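Local structure of m3DLH protein (Halieaceae bacterium, 7JKA) at residues Ile151-Ala156 against Val173-Gly178. The protein is a dienelactone hydrolase family protein of the alpha/beta-hydrolase clan that probably hydrolyses dienelactones and possibly phosphotriesters. Residues are numbered along the deposited sequence; the frame is centred on the assembly and turned at random.
Sequences IVTFHA and VLVCHG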
loop_
_atom_site.group_PDB
_atom_site.type_symbol
_atom_site.label_atom_id
_atom_site.label_comp_id
_atom_site.label_asym_id
_atom_site.label_seq_id
_atom_site.Cartn_x
_atom_site.Cartn_y
_atom_site.Cartn_z
ATOM N N ILE A 151 0.993 7.900 3.769
ATOM C CA ILE A 151 0.912 6.454 3.695
ATOM C C ILE A 151 -0.465 6.067 4.194
ATOM O O ILE A 151 -0.873 6.521 5.272
ATOM C CB ILE A 151 1.984 5.761 4.562
ATOM C CG1 ILE A 151 3.389 6.222 4.171
ATOM C CG2 ILE A 151 1.871 4.269 4.441
ATOM C CD1 ILE A 151 3.883 7.329 5.059
ATOM N N VAL A 152 -1.185 5.245 3.432
ATOM C CA VAL A 152 -2.520 4.796 3.830
ATOM C C VAL A 152 -2.580 3.296 3.677
ATOM O O VAL A 152 -2.222 2.766 2.616
ATOM C CB VAL A 152 -3.635 5.455 2.996
ATOM C CG1 VAL A 152 -5.010 5.034 3.572
ATOM C CG2 VAL A 152 -3.493 6.975 3.016
ATOM N N THR A 153 -3.014 2.600 4.723
ATOM C CA THR A 153 -3.160 1.153 4.660
ATOM C C THR A 153 -4.623 0.752 4.750
ATOM O O THR A 153 -5.433 1.409 5.411
ATOM C CB THR A 153 -2.365 0.442 5.766
ATOM O OG1 THR A 153 -2.949 0.696 7.064
ATOM C CG2 THR A 153 -0.949 0.950 5.782
ATOM N N PHE A 154 -4.964 -0.338 4.069
ATOM C CA PHE A 154 -6.323 -0.868 4.091
ATOM C C PHE A 154 -6.257 -2.316 4.541
ATOM O O PHE A 154 -5.586 -3.135 3.898
ATOM C CB PHE A 154 -6.989 -0.779 2.713
ATOM C CG PHE A 154 -7.094 0.622 2.165
ATOM C CD1 PHE A 154 -6.085 1.156 1.360
ATOM C CD2 PHE A 154 -8.229 1.377 2.400
ATOM C CE1 PHE A 154 -6.180 2.432 0.844
ATOM C CE2 PHE A 154 -8.348 2.672 1.893
ATOM C CZ PHE A 154 -7.308 3.198 1.098
ATOM N N HIS A 155 -6.949 -2.626 5.632
ATOM C CA HIS A 155 -6.992 -3.974 6.227
ATOM C C HIS A 155 -5.625 -4.659 6.197
ATOM O O HIS A 155 -5.478 -5.790 5.725
ATOM C CB HIS A 155 -8.083 -4.859 5.595
ATOM C CG HIS A 155 -8.149 -4.827 4.090
ATOM N ND1 HIS A 155 -7.378 -5.643 3.284
ATOM C CD2 HIS A 155 -8.934 -4.111 3.249
ATOM C CE1 HIS A 155 -7.661 -5.402 2.015
ATOM N NE2 HIS A 155 -8.595 -4.470 1.962
ATOM N N ALA A 156 -4.625 -3.965 6.744
ATOM C CA ALA A 156 -3.234 -4.427 6.737
ATOM C C ALA A 156 -2.841 -5.103 8.037
ATOM O O ALA A 156 -3.116 -4.600 9.124
ATOM C CB ALA A 156 -2.283 -3.250 6.495
ATOM N N VAL A 173 0.429 9.335 8.304
ATOM C CA VAL A 173 0.062 7.919 8.288
ATOM C C VAL A 173 -1.421 7.812 8.593
ATOM O O VAL A 173 -1.903 8.451 9.535
ATOM C CB VAL A 173 0.869 7.104 9.313
ATOM C CG1 VAL A 173 0.333 5.673 9.356
ATOM C CG2 VAL A 173 2.335 7.106 8.961
ATOM N N LEU A 174 -2.149 7.040 7.784
ATOM C CA LEU A 174 -3.549 6.700 8.051
ATOM C C LEU A 174 -3.730 5.196 7.912
ATOM O O LEU A 174 -3.483 4.641 6.838
ATOM C CB LEU A 174 -4.488 7.430 7.086
ATOM C CG LEU A 174 -5.947 6.955 7.121
ATOM C CD1 LEU A 174 -6.616 7.264 8.456
ATOM C CD2 LEU A 174 -6.689 7.635 6.018
ATOM N N VAL A 175 -4.136 4.537 9.001
ATOM C CA VAL A 175 -4.427 3.100 9.006
ATOM C C VAL A 175 -5.936 2.929 8.972
ATOM O O VAL A 175 -6.628 3.372 9.896
ATOM C CB VAL A 175 -3.841 2.408 10.246
ATOM C CG1 VAL A 175 -4.334 0.969 10.327
ATOM C CG2 VAL A 175 -2.312 2.437 10.187
ATOM N N CYS A 176 -6.455 2.283 7.923
ATOM C CA CYS A 176 -7.876 1.942 7.825
ATOM C C CYS A 176 -8.034 0.463 8.152
ATOM O O CYS A 176 -7.673 -0.414 7.351
ATOM C CB CYS A 176 -8.439 2.250 6.439
ATOM S SG CYS A 176 -8.225 3.984 5.938
ATOM N N HIS A 177 -8.607 0.184 9.310
ATOM C CA HIS A 177 -8.590 -1.131 9.933
ATOM C C HIS A 177 -10.016 -1.646 10.099
ATOM O O HIS A 177 -10.883 -0.929 10.620
ATOM C CB HIS A 177 -7.913 -1.017 11.304
ATOM C CG HIS A 177 -7.957 -2.267 12.121
ATOM N ND1 HIS A 177 -7.277 -3.413 11.766
ATOM C CD2 HIS A 177 -8.578 -2.541 13.298
ATOM C CE1 HIS A 177 -7.492 -4.347 12.683
ATOM N NE2 HIS A 177 -8.275 -3.842 13.621
ATOM N N GLY A 178 -10.258 -2.890 9.698
ATOM C CA GLY A 178 -11.522 -3.536 9.954
ATOM C C GLY A 178 -11.565 -4.044 11.380
ATOM O O GLY A 178 -10.720 -4.842 11.780
HETATM O O HOH W 1 -4.938 -1.199 7.739
HETATM O O HOH W 2 -4.921 -2.659 10.035
#
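C176 N donates to T153 O at 2.8 Å in the middle of a ladder between two neighbouring parallel strands, a worked example of the central sheet of an alpha/beta hydrolase. Residues 151-154 and 173-178 run 7° from parallel, and their ladder is regular: L174 N donates to I151 O and T153 N to L174 O before that central bond, and H155 N to C176 O after it. V152 CA adds a CA-H...O contact to L174 O at 3.2 Å.

On the face of V152, L174, F154 and C176 the packing is close and apolar. V152 CG1, anti to its own N, lies alongside L174 CD2 at 3.9 Å and also reaches C176 SG at 4.1 Å. That sulfur sits 4.9 Å from the centroid of the F154 ring, 38° off its normal, an oblique sulfur-aromatic contact.

On the other face I151 and V173 meet across the strands by one methyl each, CD1 to CG2 at 4.2 Å, and towards the carboxyl ends of the strands the contact turns wet, although still buried. T153 OG1 lies between its backbone N and carbonyl carbon (chi1 69°), which sets it against V175 CA and CG1; it hydrogen-bonds a water that also links A156 N and C176 O. A second water bridges A156 O and H177 ND1 as the two segments diverge.

Strand 126-131 pairs with the side of 150-154 away from 172-178, and strand 203-208 with the side of 172-178 away from 150-154. Helix 232-250 covers the V152 and L174 face, helix 133-143 packs on I151 and T153, and H155, whose NE2 is hydrogen-bonded to T216 OG1, touches C132 of the probable nucleophile elbow.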